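Local coordinates for protein putative sugar isomerase (Parabacteroides distasonis, PDB 3LMZ) that is of unconfirmed function but probably acts as a sugar isomerase with a xylose isomerase-like TIM-barrel fold, at residues A65-C70 against K99-K104; P142-V147 against K179-R184. All coordinates share one frame; numbering follows the deposited sequence. Where two conformers were deposited one is given.

Both contacts pair helices on the outside of one xylose isomerase-like TIM barrel. Contact 1 joins helix 60-72 to the C-terminal end of helix 88-101, with strand 76-85 between them in the chain. Contact 2 joins the start of helix 144-151 to helix 174-181, with strand 158-163 and helix 164-169 between them in the chain. They follow in series along the chain, contact 1 closing before contact 2 opens. Their centres are 29 Å apart, on opposite sides of the chain's centre, and the nearest atoms are about 12 Å apart. They do not touch. Only contact 1 joins successive helices, and the parallel strands of the common sheet lie between the two contacts.

Contact 1. Residues A65-C70 against K99-K104; sequences AFHDKC and KRVGVK
His-67 reaches from helix 60-72 to the backbone carbonyl of Val-101, in the last turn of helix 88-101. The two helices stay well apart here: the nearest CA atoms, those of His-67 and Val-101, are 8.5 Å from each other. One imidazole ring spans the gap. Its CG lies anti to its own carbonyl carbon (chi1 -70°), and this carries the ring out toward the second helix. His-67 NE2 donates to Val-101 O over 2.9 Å. The bond is weak, because the N-H...O angle is only 127°. The oxygen sits at the ring edge, near its plane, and lies almost as close to His-67 CE1, at 3.1 Å. The apolar touch is slight: Val-101 CG1 stands 4.1 Å from His-67 CE1.

The packed side is the inner one. Val-101 is buried, and its side chain rests on Leu-54 and on Ile-49 of strand 46-49. Phe-66, also buried, packs on the same two residues, so both helices share this apolar floor. The outer side is loose and wet. His-67 is partly exposed, and water 1 lies in its ring plane, 3.1 Å from NE2. The same water donates to Arg-100 O over 2.8 Å, which ties the imidazole to a second carbonyl of the helix end. These two carbonyls belong to the last residues before the chain leaves the helix. Gly-102 follows with a positive phi of 83°. It is the C-prime residue of a Schellman motif, in which Val-103 N returns to Ala-98 O and Gly-102 N bonds weakly to Lys-99 O. The contact thus joins a neighbouring helix to a Schellman-capped C-terminus, on the outer helical layer of a TIM barrel.

Contact 2. Residues P142-V147 against K179-R184; sequences PDATDV and KKYHTR
Tyr-181 lays its ring and hydroxyl against Thr-145 and Ala-144, in the first turn of helix 144-151. Tyr-181 contributes the largest share of the buried surface. With chi1 at -53° its CG stands beside the backbone N, which sends the ring from helix 174-181 to the other segment. Thr-145 comes next. Thr-145 OG1 lies at the ring edge, near its plane, and shares a 2.9 Å hydrogen bond with Tyr-181 OH. Either hydroxyl could be the donor. The methyl takes part too, with Thr-145 CG2 at 3.6 Å from Tyr-181 OH. Ala-144 is the third residue. Its CB faces the other segment, lies 3.8 Å from Tyr-181 CD2, and also packs on Met-160 and Leu-162 of strand 158-163.

Lys-180 flanks the tyrosine. Its CB lies above one ring face, offset toward the ring's margin. In one of its two conformers, its NZ makes a weak and doubtful 3.5 Å bond to Tyr-181 OH. The ring also stacks with Trp-148, one turn further along the first helix. Asp-143 N-caps that helix: its OD1 accepts from Asp-146 N over 2.9 Å.

Ala-144 and the ring carbons supply the buried apolar part. The hydroxyl pair lies where Thr-145 is partly exposed, and each hydroxyl gives the other a hydrogen-bond partner.

Contact 1. Residues A65-C70 against K99-K104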
loop_
_atom_site.group_PDB
_atom_site.type_symbol
_atom_site.label_atom_id
_atom_site.label_comp_id
_atom_site.label_asym_id
_atom_site.label_seq_id
_atom_site.Cartn_x
_atom_site.Cartn_y
_atom_site.Cartn_z
ATOM N N ALA A 65 16.941 -24.474 11.639
ATOM C CA ALA A 65 16.291 -23.459 12.502
ATOM C C ALA A 65 15.763 -22.320 11.628
ATOM O O ALA A 65 14.677 -21.764 11.858
ATOM C CB ALA A 65 17.242 -22.937 13.582
ATOM N N PHE A 66 16.505 -21.954 10.597
ATOM C CA PHE A 66 16.085 -20.904 9.665
ATOM C C PHE A 66 14.835 -21.306 8.929
ATOM O O PHE A 66 13.839 -20.590 8.950
ATOM C CB PHE A 66 17.214 -20.644 8.665
ATOM C CG PHE A 66 16.822 -19.735 7.509
ATOM C CD1 PHE A 66 16.910 -18.359 7.593
ATOM C CD2 PHE A 66 16.288 -20.316 6.356
ATOM C CE1 PHE A 66 16.531 -17.588 6.491
ATOM C CE2 PHE A 66 15.899 -19.545 5.311
ATOM C CZ PHE A 66 16.007 -18.243 5.384
ATOM N N HIS A 67 14.820 -22.527 8.425
ATOM C CA HIS A 67 13.636 -23.004 7.743
ATOM C C HIS A 67 12.413 -23.066 8.657
ATOM O O HIS A 67 11.275 -22.727 8.234
ATOM C CB HIS A 67 13.839 -24.364 7.103
ATOM C CG HIS A 67 14.758 -24.337 5.939
ATOM N ND1 HIS A 67 14.647 -23.396 4.941
ATOM C CD2 HIS A 67 15.784 -25.156 5.591
ATOM C CE1 HIS A 67 15.594 -23.619 4.036
ATOM N NE2 HIS A 67 16.274 -24.690 4.395
ATOM N N ASP A 68 12.625 -23.517 9.897
ATOM C CA ASP A 68 11.512 -23.642 10.811
ATOM C C ASP A 68 10.941 -22.289 11.168
ATOM O O ASP A 68 9.728 -22.108 11.264
ATOM C CB ASP A 68 11.949 -24.326 12.090
ATOM C CG ASP A 68 12.245 -25.803 11.911
ATOM O OD1 ASP A 68 11.802 -26.398 10.896
ATOM O OD2 ASP A 68 12.909 -26.357 12.834
ATOM N N LYS A 69 11.808 -21.295 11.365
ATOM C CA LYS A 69 11.323 -19.954 11.673
ATOM C C LYS A 69 10.548 -19.373 10.477
ATOM O O LYS A 69 9.452 -18.789 10.634
ATOM C CB LYS A 69 12.484 -19.030 12.114
ATOM C CG LYS A 69 11.982 -17.868 12.939
ATOM C CD LYS A 69 13.009 -16.745 13.175
ATOM C CE LYS A 69 12.427 -15.678 14.111
ATOM N NZ LYS A 69 11.061 -15.164 13.736
ATOM N N CYS A 70 11.122 -19.521 9.286
ATOM C CA CYS A 70 10.435 -19.091 8.070
ATOM C C CYS A 70 9.016 -19.722 7.988
ATOM O O CYS A 70 7.999 -19.003 7.845
ATOM C CB CYS A 70 11.269 -19.458 6.861
ATOM S SG CYS A 70 12.650 -18.367 6.514
ATOM N N LYS A 99 22.765 -25.719 -2.158
ATOM C CA LYS A 99 22.345 -27.112 -2.001
ATOM C C LYS A 99 22.007 -27.406 -0.548
ATOM O O LYS A 99 21.016 -28.086 -0.243
ATOM C CB LYS A 99 23.464 -28.051 -2.496
ATOM C CG LYS A 99 23.144 -29.541 -2.376
ATOM C CD LYS A 99 24.138 -30.424 -3.126
ATOM C CE LYS A 99 23.789 -31.901 -2.994
ATOM N NZ LYS A 99 24.748 -32.759 -3.745
ATOM N N ARG A 100 22.857 -26.914 0.353
ATOM C CA ARG A 100 22.643 -27.133 1.792
ATOM C C ARG A 100 21.339 -26.472 2.296
ATOM O O ARG A 100 20.695 -26.956 3.194
ATOM C CB ARG A 100 23.816 -26.600 2.594
ATOM C CG ARG A 100 25.103 -27.409 2.401
ATOM C CD ARG A 100 26.318 -26.908 3.200
ATOM N NE ARG A 100 26.095 -27.062 4.620
ATOM C CZ ARG A 100 26.065 -26.073 5.531
ATOM N NH1 ARG A 100 26.370 -24.802 5.208
ATOM N NH2 ARG A 100 25.778 -26.400 6.779
ATOM N N VAL A 101 20.995 -25.334 1.704
ATOM C CA VAL A 101 19.822 -24.526 2.096
ATOM C C VAL A 101 18.581 -25.109 1.408
ATOM O O VAL A 101 17.469 -24.808 1.805
ATOM C CB VAL A 101 20.041 -23.013 1.739
ATOM C CG1 VAL A 101 18.802 -22.165 1.977
ATOM C CG2 VAL A 101 21.163 -22.460 2.616
ATOM N N GLY A 102 18.749 -25.957 0.383
ATOM C CA GLY A 102 17.632 -26.629 -0.287
ATOM C C GLY A 102 16.929 -25.811 -1.348
ATOM O O GLY A 102 15.749 -26.020 -1.593
ATOM N N VAL A 103 17.607 -24.818 -1.947
ATOM C CA VAL A 103 17.058 -24.064 -3.078
ATOM C C VAL A 103 17.695 -24.519 -4.408
ATOM O O VAL A 103 18.726 -25.218 -4.410
ATOM C CB VAL A 103 17.207 -22.547 -2.910
ATOM C CG1 VAL A 103 16.460 -22.097 -1.649
ATOM C CG2 VAL A 103 18.657 -22.129 -2.907
ATOM N N LYS A 104 17.037 -24.177 -5.519
ATOM C CA LYS A 104 17.525 -24.532 -6.854
ATOM C C LYS A 104 17.733 -23.302 -7.721
ATOM O O LYS A 104 17.881 -23.442 -8.952
ATOM C CB LYS A 104 16.601 -25.545 -7.514
ATOM C CG LYS A 104 16.528 -26.776 -6.644
ATOM C CD LYS A 104 16.076 -27.998 -7.335
ATOM C CE LYS A 104 16.050 -29.168 -6.290
ATOM N NZ LYS A 104 15.781 -28.724 -4.842
HETATM O O HOH W 1 18.003 -27.227 3.938
#

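Contact 2. Residues P142-V147 against K179-R184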
loop_
_atom_site.group_PDB
_atom_site.type_symbol
_atom_site.label_atom_id
_atom_site.label_comp_id
_atom_site.label_asym_id
_atom_site.label_seq_id
_atom_site.Cartn_x
_atom_site.Cartn_y
_atom_site.Cartn_z
ATOM N N PRO A 142 25.058 -3.732 -16.644
ATOM C CA PRO A 142 24.223 -2.567 -16.405
ATOM C C PRO A 142 22.757 -2.766 -16.692
ATOM O O PRO A 142 21.907 -2.119 -16.035
ATOM C CB PRO A 142 24.788 -1.496 -17.362
ATOM C CG PRO A 142 25.535 -2.237 -18.384
ATOM C CD PRO A 142 25.996 -3.548 -17.756
ATOM N N ASP A 143 22.438 -3.639 -17.662
ATOM C CA ASP A 143 21.053 -3.801 -18.088
ATOM C C ASP A 143 20.722 -5.225 -18.603
ATOM O O ASP A 143 21.594 -6.102 -18.710
ATOM C CB ASP A 143 20.652 -2.706 -19.097
ATOM C CG ASP A 143 21.362 -2.841 -20.467
ATOM O OD1 ASP A 143 22.033 -3.863 -20.741
ATOM O OD2 ASP A 143 21.257 -1.851 -21.265
ATOM N N ALA A 144 19.476 -5.445 -18.989
ATOM C CA ALA A 144 19.018 -6.771 -19.351
ATOM C C ALA A 144 19.725 -7.216 -20.642
ATOM O O ALA A 144 20.138 -8.373 -20.744
ATOM C CB ALA A 144 17.522 -6.748 -19.549
ATOM N N THR A 145 19.934 -6.296 -21.594
ATOM C CA THR A 145 20.601 -6.648 -22.852
ATOM C C THR A 145 21.998 -7.134 -22.613
ATOM O O THR A 145 22.449 -8.098 -23.239
ATOM C CB THR A 145 20.645 -5.451 -23.798
ATOM O OG1 THR A 145 19.299 -5.048 -24.067
ATOM C CG2 THR A 145 21.444 -5.800 -25.103
ATOM N N ASP A 146 22.698 -6.504 -21.669
ATOM C CA ASP A 146 24.067 -6.939 -21.377
ATOM C C ASP A 146 24.097 -8.344 -20.780
ATOM O O ASP A 146 24.968 -9.133 -21.130
ATOM C CB ASP A 146 24.755 -5.997 -20.411
ATOM C CG ASP A 146 26.219 -6.330 -20.247
ATOM O OD1 ASP A 146 26.976 -6.108 -21.230
ATOM O OD2 ASP A 146 26.626 -6.842 -19.183
ATOM N N VAL A 147 23.140 -8.697 -19.955
ATOM C CA VAL A 147 23.097 -10.034 -19.407
ATOM C C VAL A 147 22.753 -11.006 -20.485
ATOM O O VAL A 147 23.428 -12.049 -20.602
ATOM C CB VAL A 147 22.110 -10.185 -18.241
ATOM C CG1 VAL A 147 22.072 -11.653 -17.762
ATOM C CG2 VAL A 147 22.502 -9.277 -17.100
ATOM N N LYS A 179 9.774 -9.088 -22.723
ATOM C CA LYS A 179 9.260 -9.729 -23.952
ATOM C C LYS A 179 10.412 -10.404 -24.716
ATOM O O LYS A 179 10.317 -11.571 -25.081
ATOM C CB LYS A 179 8.534 -8.739 -24.860
ATOM C CG LYS A 179 7.903 -9.379 -26.103
ATOM C CD LYS A 179 7.447 -8.331 -27.134
ATOM C CE LYS A 179 6.134 -7.682 -26.752
ATOM N NZ LYS A 179 5.760 -6.565 -27.683
ATOM N N LYS A 180 11.501 -9.669 -24.943
ATOM C CA LYS A 180 12.648 -10.220 -25.677
ATOM C C LYS A 180 13.276 -11.409 -24.982
ATOM O O LYS A 180 13.602 -12.447 -25.620
ATOM C CB LYS A 180 13.716 -9.138 -25.892
ATOM C CG LYS A 180 13.312 -8.083 -26.895
ATOM C CD LYS A 180 14.433 -7.086 -27.168
ATOM C CE LYS A 180 14.702 -6.182 -25.979
ATOM N NZ LYS A 180 15.624 -5.060 -26.309
ATOM N N TYR A 181 13.473 -11.254 -23.682
ATOM C CA TYR A 181 14.459 -12.069 -22.933
ATOM C C TYR A 181 13.852 -13.081 -21.986
ATOM O O TYR A 181 14.575 -13.713 -21.239
ATOM C CB TYR A 181 15.429 -11.161 -22.169
ATOM C CG TYR A 181 16.119 -10.103 -23.019
ATOM C CD1 TYR A 181 16.581 -10.416 -24.300
ATOM C CD2 TYR A 181 16.385 -8.830 -22.541
ATOM C CE1 TYR A 181 17.246 -9.461 -25.108
ATOM C CE2 TYR A 181 17.016 -7.867 -23.349
ATOM C CZ TYR A 181 17.471 -8.204 -24.618
ATOM O OH TYR A 181 18.123 -7.281 -25.411
ATOM N N HIS A 182 12.529 -13.181 -21.964
ATOM C CA HIS A 182 11.827 -14.061 -21.003
ATOM C C HIS A 182 12.352 -15.463 -20.826
ATOM O O HIS A 182 12.323 -15.980 -19.702
ATOM C CB HIS A 182 10.296 -14.096 -21.262
ATOM C CG HIS A 182 9.898 -14.832 -22.486
ATOM N ND1 HIS A 182 9.871 -14.258 -23.737
ATOM C CD2 HIS A 182 9.547 -16.131 -22.651
ATOM C CE1 HIS A 182 9.536 -15.178 -24.625
ATOM N NE2 HIS A 182 9.336 -16.321 -23.989
ATOM N N THR A 183 12.904 -16.054 -21.889
ATOM C CA THR A 183 13.431 -17.411 -21.766
ATOM C C THR A 183 14.622 -17.521 -20.788
ATOM O O THR A 183 14.952 -18.626 -20.290
ATOM C CB THR A 183 13.833 -17.972 -23.141
ATOM O OG1 THR A 183 14.773 -17.084 -23.778
ATOM C CG2 THR A 183 12.570 -18.104 -24.047
ATOM N N ARG A 184 15.262 -16.391 -20.505
ATOM C CA ARG A 184 16.328 -16.328 -19.505
ATOM C C ARG A 184 16.032 -15.351 -18.355
ATOM O O ARG A 184 16.957 -14.834 -17.797
ATOM C CB ARG A 184 17.646 -15.960 -20.191
ATOM C CG ARG A 184 18.129 -17.078 -21.102
ATOM C CD ARG A 184 19.402 -16.696 -21.793
ATOM N NE ARG A 184 19.914 -17.723 -22.697
ATOM C CZ ARG A 184 20.694 -18.755 -22.355
ATOM N NH1 ARG A 184 21.068 -18.966 -21.113
ATOM N NH2 ARG A 184 21.127 -19.608 -23.294
#